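Local atomic coordinates of Vv2_1132 (Vibrio vulnificus CMCP6, PDB entry 5Y9S), a protein that probably binds DNA through an N-terminal winged helix-turn-helix domain and regulates transcription as a tetrameric LysR-type regulator. Residues K12-F17 and P74-L79; K31-T36 and S41-A46; N25-A30 and V35-F40. All blocks are in the same frame, centred on the assembly; numbering follows the deposited sequence.

Contact 1: residues K12-F17 and P74-L79; sequences KWLEDF and PYAENL
Leu14 and Phe17, one turn apart on helix 11-22, both lean on Ala76 of helix 67-90, the long linker helix that follows the winged helix-turn-helix domain of LysR-type regulators. The touching surface is wholly apolar. Leu14 divides its two methyls between two residues of the linker helix: CD2 of Leu14 lies 4.0 Å from CB of Ala76, while CD1 of Leu14 is 3.7 Å from CB of Leu79 and 3.8 Å from CD1 of Leu79. The two leucine side chains cross at about a right angle, with CD1 of Leu14 meeting both the root and one branch of Leu79. Phe17 comes to the same methyl of Ala76 with the CD2 corner of its ring. Its CG stands opposite the backbone N (chi1 166°), which swings the ring out to Ala76 CB.

That CB sits between Leu14 CD2 and Phe17 CD2 and touches both. The segment axes come within 9.4 Å and run at 127° to each other, a steep crossing nearer perpendicular than antiparallel. Around this centre Phe72 meets the Phe17 ring edge-to-face, Phe56 packs on it with planes at about 45°, and Leu80 lies against Leu14. On the linker helix, Leu79 also packs on Phe11 of the second subunit, and Tyr75 OH is hydrogen-bonded to Asp89 of that subunit, so the helix that covers helix 11-22 also takes part in the subunit interface. The backbones are nearest at Leu14 and Ala76, with 5.3 Å from CA of Leu14 to CA of Ala76.

Contact 2: residues K31-T36 and S41-A46; sequences KARFVT and SRRIQA
A small surface contact between two arginines and a valine joins the turn after helix 26-32 to helix 37-51, within the helix-turn-helix of the DNA-binding domain. The turn starts with a Schellman motif whose C-prime residue is Phe34, at positive phi; Arg33 and Val35 flank it and both face Arg43. NH2 of Arg43 stands 3.4 Å from NH1 of Arg33, two donors with no bond between them. The side chains cross at about a right angle with their guanidinium planes 54° apart, and NE of Arg33 lies in the plane of the Arg43 group, at its edge. The side chains of Val35 and Arg43 come from opposite directions, CG1 of Val35 3.8 Å from NH1 of Arg43, with CG2 of Val35 over one face of the guanidinium near its rim.

The closeness of the arginines is consistent with both being drawn to Asp16 of helix 11-22, whose OD1 takes a salt bridge from Arg33 NE and whose OD2 takes one from Arg43 NE. Arg33 NH1 also donates to the backbone O of Lys12. One carboxylate shared by two guanidinium groups would offset much of their mutual charge, and probably stabilises the ionised form of Asp16.

Contact 3: residues N25-A30 and V35-F40; sequences NFSAAA and VTQSAF
The helix-turn-helix unit of the DNA-binding domain is built here, where helix 26-32 packs against the first turn of helix 37-51 with the side chain of Phe40 between them. Phe40 has CG opposite its backbone N (chi1 -170°), which carries the ring against the backbone of helix 26-32. Ala29 C and Ala30 N each lie 4.1 Å above the plane of the Phe40 ring, over its centre. The far end of the ring touches Ala29, whose CB is 3.5 Å from CZ of Phe40. At the ring edge, in its plane, CD2 of Phe26 comes to 3.7 Å from CD2 of Phe40, the two side chains crossing at about a right angle.

Ala30 is the other centre of the packing. Its CB is 3.5 Å from CB of Phe40 and also contacts O of Thr36 and CA of Gln37, a fit suited to a small side chain where the backbones are close. Farther out, the extended Gln37 chain brings its amide beside Ser27, whose CB is 3.6 Å from NE2 of Gln37.

A nearly straight hydrogen bond, 177° at the hydrogen, runs from Val35 N to Ala30 O in the last turn of helix 26-32, one of the two bonds of the Schellman motif. Both helices are N-capped: Asn25 OD1 accepts from Ala28 N, from above its carbonyl plane, and Thr36 OG1 accepts from Ala39 N. Leu20 and Asp16 of helix 11-22 also meet Phe40. Two helices joined by a tight turn, packed through alanines and two phenylalanines, make up the helix-turn-helix motif of this LysR-type regulator.

From the N terminus, helix 11-22 comes first and later receives helix 67-90; contact 1 thereby closes the widest loop, and both other contacts fall within it. Contact 3 joins helix 26-32 to the start of helix 37-51, and contact 2 continues from the end of the former to the next turn of the latter. These two share Val35 and Thr36, overlap along the chain, and have centres about 5 Å apart. Asp16 of contact 1 reaches contact 2 with its carboxylate and the Phe40 ring of contact 3 with its backbone O. Contacts 2 and 3 hold the helix-turn-helix together, and contact 1 ties helix 11-22 to the linker helix.

Contact 1: residues K12-F17 and P74-L79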
# COMPACT_ATOMS: atom_id res chain seq x y z
N LYS D 12 14.50 1.98 -8.66
CA LYS D 12 15.46 2.75 -7.88
C LYS D 12 15.27 4.26 -8.00
O LYS D 12 15.84 5.01 -7.20
CB LYS D 12 16.91 2.36 -8.22
CG LYS D 12 17.16 1.94 -9.64
CD LYS D 12 18.60 1.48 -9.81
CE LYS D 12 18.74 -0.02 -9.50
NZ LYS D 12 20.18 -0.46 -9.40
N TRP D 13 14.46 4.73 -8.97
CA TRP D 13 14.03 6.14 -9.01
C TRP D 13 13.42 6.57 -7.67
O TRP D 13 13.59 7.73 -7.24
CB TRP D 13 12.99 6.35 -10.11
CG TRP D 13 13.50 6.17 -11.51
CD1 TRP D 13 14.81 6.11 -11.91
CD2 TRP D 13 12.70 6.04 -12.71
NE1 TRP D 13 14.87 5.97 -13.27
CE2 TRP D 13 13.60 5.91 -13.79
CE3 TRP D 13 11.33 6.01 -12.96
CZ2 TRP D 13 13.16 5.76 -15.09
CZ3 TRP D 13 10.90 5.86 -14.26
CH2 TRP D 13 11.82 5.75 -15.32
N LEU D 14 12.71 5.66 -7.01
CA LEU D 14 12.02 6.02 -5.78
C LEU D 14 13.00 6.39 -4.69
O LEU D 14 12.91 7.46 -4.09
CB LEU D 14 11.13 4.87 -5.34
CG LEU D 14 10.17 4.41 -6.42
CD1 LEU D 14 9.37 3.22 -5.92
CD2 LEU D 14 9.25 5.53 -6.81
N GLU D 15 13.96 5.51 -4.40
CA GLU D 15 14.97 5.88 -3.41
C GLU D 15 15.82 7.03 -3.92
O GLU D 15 16.21 7.90 -3.14
CB GLU D 15 15.85 4.67 -3.04
CG GLU D 15 15.14 3.32 -3.17
CD GLU D 15 16.04 2.11 -2.85
OE1 GLU D 15 16.70 2.14 -1.78
OE2 GLU D 15 16.11 1.15 -3.66
N ASP D 16 16.09 7.07 -5.23
CA ASP D 16 16.73 8.25 -5.81
C ASP D 16 15.98 9.50 -5.40
O ASP D 16 16.56 10.45 -4.87
CB ASP D 16 16.76 8.17 -7.34
CG ASP D 16 17.76 7.16 -7.84
OD1 ASP D 16 18.59 6.72 -7.03
OD2 ASP D 16 17.72 6.79 -9.04
N PHE D 17 14.66 9.48 -5.59
CA PHE D 17 13.83 10.62 -5.24
C PHE D 17 13.95 10.94 -3.75
O PHE D 17 14.26 12.08 -3.38
CB PHE D 17 12.38 10.35 -5.64
CG PHE D 17 11.42 11.33 -5.03
CD1 PHE D 17 11.15 12.54 -5.64
CD2 PHE D 17 10.80 11.03 -3.82
CE1 PHE D 17 10.27 13.45 -5.07
CE2 PHE D 17 9.93 11.94 -3.23
CZ PHE D 17 9.66 13.15 -3.87
N PRO D 74 4.19 10.50 -0.63
CA PRO D 74 3.58 9.22 -0.20
C PRO D 74 3.59 8.14 -1.27
O PRO D 74 3.61 6.96 -0.93
CB PRO D 74 2.13 9.61 0.17
CG PRO D 74 1.88 10.90 -0.62
CD PRO D 74 3.21 11.60 -0.57
N TYR D 75 3.56 8.50 -2.56
CA TYR D 75 3.56 7.46 -3.58
C TYR D 75 4.88 6.70 -3.57
O TYR D 75 4.91 5.46 -3.57
CB TYR D 75 3.30 8.07 -4.97
CG TYR D 75 1.89 8.62 -5.15
CD1 TYR D 75 1.58 9.91 -4.74
CD2 TYR D 75 0.87 7.83 -5.71
CE1 TYR D 75 0.31 10.44 -4.89
CE2 TYR D 75 -0.42 8.34 -5.86
CZ TYR D 75 -0.69 9.65 -5.44
OH TYR D 75 -1.93 10.18 -5.58
N ALA D 76 5.99 7.43 -3.51
CA ALA D 76 7.30 6.78 -3.48
C ALA D 76 7.46 5.92 -2.23
O ALA D 76 7.95 4.79 -2.31
CB ALA D 76 8.40 7.83 -3.59
N GLU D 77 7.03 6.43 -1.07
CA GLU D 77 7.18 5.65 0.16
C GLU D 77 6.28 4.41 0.15
O GLU D 77 6.73 3.32 0.52
CB GLU D 77 6.89 6.53 1.38
CG GLU D 77 7.82 7.77 1.52
CD GLU D 77 7.56 8.57 2.80
OE1 GLU D 77 8.52 9.15 3.36
OE2 GLU D 77 6.38 8.61 3.24
N ASN D 78 5.03 4.54 -0.29
CA ASN D 78 4.16 3.36 -0.30
C ASN D 78 4.73 2.28 -1.22
O ASN D 78 4.83 1.11 -0.84
CB ASN D 78 2.74 3.77 -0.70
CG ASN D 78 2.08 4.69 0.35
OD1 ASN D 78 2.26 4.50 1.55
ND2 ASN D 78 1.30 5.66 -0.11
N LEU D 79 5.19 2.68 -2.41
CA LEU D 79 5.72 1.69 -3.36
C LEU D 79 6.97 1.04 -2.81
O LEU D 79 7.11 -0.19 -2.83
CB LEU D 79 6.03 2.37 -4.69
CG LEU D 79 5.19 1.97 -5.88
CD1 LEU D 79 5.83 2.57 -7.12
CD2 LEU D 79 5.16 0.48 -5.99

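Contact 2: residues K31-T36 and S41-A46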
# COMPACT_ATOMS: atom_id res chain seq x y z
N LYS D 31 26.14 10.26 -4.07
CA LYS D 31 27.00 9.43 -3.24
C LYS D 31 26.16 8.51 -2.36
O LYS D 31 26.39 7.30 -2.30
CB LYS D 31 27.93 10.30 -2.39
CG LYS D 31 28.99 11.06 -3.19
CD LYS D 31 29.37 10.34 -4.49
CE LYS D 31 29.00 11.18 -5.73
NZ LYS D 31 29.14 10.39 -6.99
N ALA D 32 25.14 9.06 -1.69
CA ALA D 32 24.26 8.24 -0.88
C ALA D 32 23.71 7.04 -1.65
O ALA D 32 23.49 5.98 -1.06
CB ALA D 32 23.12 9.09 -0.32
N ARG D 33 23.53 7.18 -2.97
CA ARG D 33 23.01 6.10 -3.80
C ARG D 33 24.11 5.34 -4.56
O ARG D 33 23.79 4.51 -5.41
CB ARG D 33 21.97 6.64 -4.78
CG ARG D 33 20.81 7.38 -4.09
CD ARG D 33 19.74 6.41 -3.59
NE ARG D 33 19.08 5.68 -4.67
CZ ARG D 33 18.92 4.36 -4.68
NH1 ARG D 33 18.30 3.77 -5.69
NH2 ARG D 33 19.38 3.63 -3.68
N PHE D 34 25.38 5.64 -4.29
CA PHE D 34 26.51 4.86 -4.80
C PHE D 34 26.54 4.80 -6.33
O PHE D 34 26.81 3.74 -6.92
CB PHE D 34 26.52 3.45 -4.19
CG PHE D 34 26.41 3.46 -2.69
CD1 PHE D 34 27.42 4.04 -1.92
CD2 PHE D 34 25.30 2.94 -2.05
CE1 PHE D 34 27.33 4.09 -0.54
CE2 PHE D 34 25.20 2.99 -0.66
CZ PHE D 34 26.22 3.56 0.09
N VAL D 35 26.29 5.94 -6.98
CA VAL D 35 26.42 6.06 -8.44
C VAL D 35 27.11 7.39 -8.75
O VAL D 35 27.29 8.24 -7.86
CB VAL D 35 25.05 5.97 -9.16
CG1 VAL D 35 24.41 4.61 -8.91
CG2 VAL D 35 24.11 7.10 -8.71
N THR D 36 27.51 7.57 -10.02
CA THR D 36 28.12 8.83 -10.44
C THR D 36 27.15 9.99 -10.20
O THR D 36 25.92 9.83 -10.24
CB THR D 36 28.54 8.79 -11.91
OG1 THR D 36 27.40 8.57 -12.76
CG2 THR D 36 29.57 7.67 -12.16
N SER D 41 21.81 12.22 -11.92
CA SER D 41 21.10 13.23 -12.69
C SER D 41 20.22 12.60 -13.75
O SER D 41 19.05 12.98 -13.91
CB SER D 41 22.08 14.18 -13.37
OG SER D 41 22.34 15.25 -12.51
N ARG D 42 20.76 11.63 -14.48
CA ARG D 42 20.00 10.97 -15.54
C ARG D 42 18.84 10.18 -14.96
O ARG D 42 17.77 10.10 -15.58
CB ARG D 42 20.93 10.06 -16.35
CG ARG D 42 20.43 9.73 -17.76
CD ARG D 42 21.61 9.24 -18.62
NE ARG D 42 22.52 10.33 -18.97
CZ ARG D 42 23.81 10.37 -18.66
NH1 ARG D 42 24.37 9.38 -17.97
NH2 ARG D 42 24.56 11.41 -19.05
N ARG D 43 19.00 9.63 -13.75
CA ARG D 43 17.90 8.88 -13.17
C ARG D 43 16.79 9.83 -12.76
O ARG D 43 15.62 9.61 -13.09
CB ARG D 43 18.39 8.05 -11.99
CG ARG D 43 19.45 7.01 -12.40
CD ARG D 43 19.26 5.64 -11.76
NE ARG D 43 19.32 5.72 -10.31
CZ ARG D 43 20.11 4.97 -9.58
NH1 ARG D 43 20.89 4.10 -10.20
NH2 ARG D 43 20.13 5.08 -8.26
N ILE D 44 17.15 10.93 -12.08
CA ILE D 44 16.17 11.92 -11.65
C ILE D 44 15.41 12.47 -12.85
O ILE D 44 14.19 12.71 -12.80
CB ILE D 44 16.87 13.02 -10.85
CG1 ILE D 44 17.42 12.43 -9.54
CG2 ILE D 44 15.96 14.21 -10.64
CD1 ILE D 44 16.38 12.28 -8.44
N GLN D 45 16.11 12.67 -13.96
CA GLN D 45 15.46 13.21 -15.15
C GLN D 45 14.51 12.19 -15.76
O GLN D 45 13.38 12.53 -16.11
CB GLN D 45 16.53 13.65 -16.15
CG GLN D 45 16.05 13.69 -17.59
CD GLN D 45 17.05 14.39 -18.50
OE1 GLN D 45 18.24 14.10 -18.47
NE2 GLN D 45 16.56 15.34 -19.30
N ALA D 46 14.92 10.92 -15.83
CA ALA D 46 14.01 9.88 -16.32
C ALA D 46 12.77 9.77 -15.44
O ALA D 46 11.66 9.59 -15.95
CB ALA D 46 14.73 8.53 -16.38

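Contact 3: residues N25-A30 and V35-F40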
# COMPACT_ATOMS: atom_id res chain seq x y z
N ASN D 25 21.09 18.19 -2.22
CA ASN D 25 21.85 18.45 -3.43
C ASN D 25 22.18 17.16 -4.16
O ASN D 25 22.17 16.06 -3.58
CB ASN D 25 23.14 19.24 -3.10
CG ASN D 25 24.24 18.36 -2.57
OD1 ASN D 25 25.06 17.85 -3.33
ND2 ASN D 25 24.27 18.17 -1.26
N PHE D 26 22.51 17.31 -5.45
CA PHE D 26 22.71 16.16 -6.32
C PHE D 26 23.94 15.37 -5.92
O PHE D 26 23.91 14.14 -5.87
CB PHE D 26 22.81 16.61 -7.78
CG PHE D 26 21.48 16.85 -8.41
CD1 PHE D 26 20.85 18.09 -8.29
CD2 PHE D 26 20.83 15.83 -9.08
CE1 PHE D 26 19.59 18.30 -8.84
CE2 PHE D 26 19.58 16.04 -9.63
CZ PHE D 26 18.96 17.27 -9.51
N SER D 27 25.03 16.08 -5.63
CA SER D 27 26.29 15.41 -5.35
C SER D 27 26.16 14.49 -4.14
O SER D 27 26.55 13.32 -4.20
CB SER D 27 27.39 16.45 -5.15
OG SER D 27 28.63 15.81 -5.03
N ALA D 28 25.61 15.01 -3.04
CA ALA D 28 25.42 14.18 -1.85
C ALA D 28 24.44 13.05 -2.11
O ALA D 28 24.69 11.89 -1.73
CB ALA D 28 24.94 15.05 -0.69
N ALA D 29 23.33 13.36 -2.79
CA ALA D 29 22.35 12.32 -3.11
C ALA D 29 22.96 11.23 -3.99
O ALA D 29 22.67 10.04 -3.80
CB ALA D 29 21.14 12.95 -3.79
N ALA D 30 23.83 11.61 -4.93
CA ALA D 30 24.43 10.60 -5.80
C ALA D 30 25.39 9.70 -5.03
O ALA D 30 25.48 8.49 -5.31
CB ALA D 30 25.16 11.26 -6.97
N VAL D 35 26.29 5.94 -6.98
CA VAL D 35 26.42 6.06 -8.44
C VAL D 35 27.11 7.39 -8.75
O VAL D 35 27.29 8.24 -7.86
CB VAL D 35 25.05 5.97 -9.16
CG1 VAL D 35 24.41 4.61 -8.91
CG2 VAL D 35 24.11 7.10 -8.71
N THR D 36 27.51 7.57 -10.02
CA THR D 36 28.12 8.83 -10.44
C THR D 36 27.15 9.99 -10.20
O THR D 36 25.92 9.83 -10.24
CB THR D 36 28.54 8.79 -11.91
OG1 THR D 36 27.40 8.57 -12.76
CG2 THR D 36 29.57 7.67 -12.16
N GLN D 37 27.72 11.17 -9.91
CA GLN D 37 26.95 12.41 -9.98
C GLN D 37 26.16 12.47 -11.28
O GLN D 37 24.99 12.89 -11.30
CB GLN D 37 27.89 13.60 -9.88
CG GLN D 37 27.25 14.92 -9.51
CD GLN D 37 28.28 15.85 -8.90
OE1 GLN D 37 29.41 15.43 -8.64
NE2 GLN D 37 27.90 17.11 -8.67
N SER D 38 26.79 12.01 -12.35
CA SER D 38 26.22 11.81 -13.67
C SER D 38 24.96 10.97 -13.63
O SER D 38 23.85 11.49 -13.82
CB SER D 38 27.25 11.13 -14.57
OG SER D 38 26.65 10.42 -15.66
N ALA D 39 25.14 9.66 -13.41
CA ALA D 39 24.02 8.73 -13.52
C ALA D 39 22.86 9.14 -12.61
O ALA D 39 21.70 8.95 -12.98
CB ALA D 39 24.46 7.31 -13.20
N PHE D 40 23.15 9.74 -11.46
CA PHE D 40 22.07 10.19 -10.59
C PHE D 40 21.19 11.20 -11.31
O PHE D 40 19.96 11.07 -11.32
CB PHE D 40 22.61 10.79 -9.31
CG PHE D 40 21.52 11.05 -8.29
CD1 PHE D 40 20.95 9.99 -7.61
CD2 PHE D 40 21.06 12.32 -8.06
CE1 PHE D 40 19.93 10.21 -6.68
CE2 PHE D 40 20.03 12.55 -7.14
CZ PHE D 40 19.47 11.48 -6.44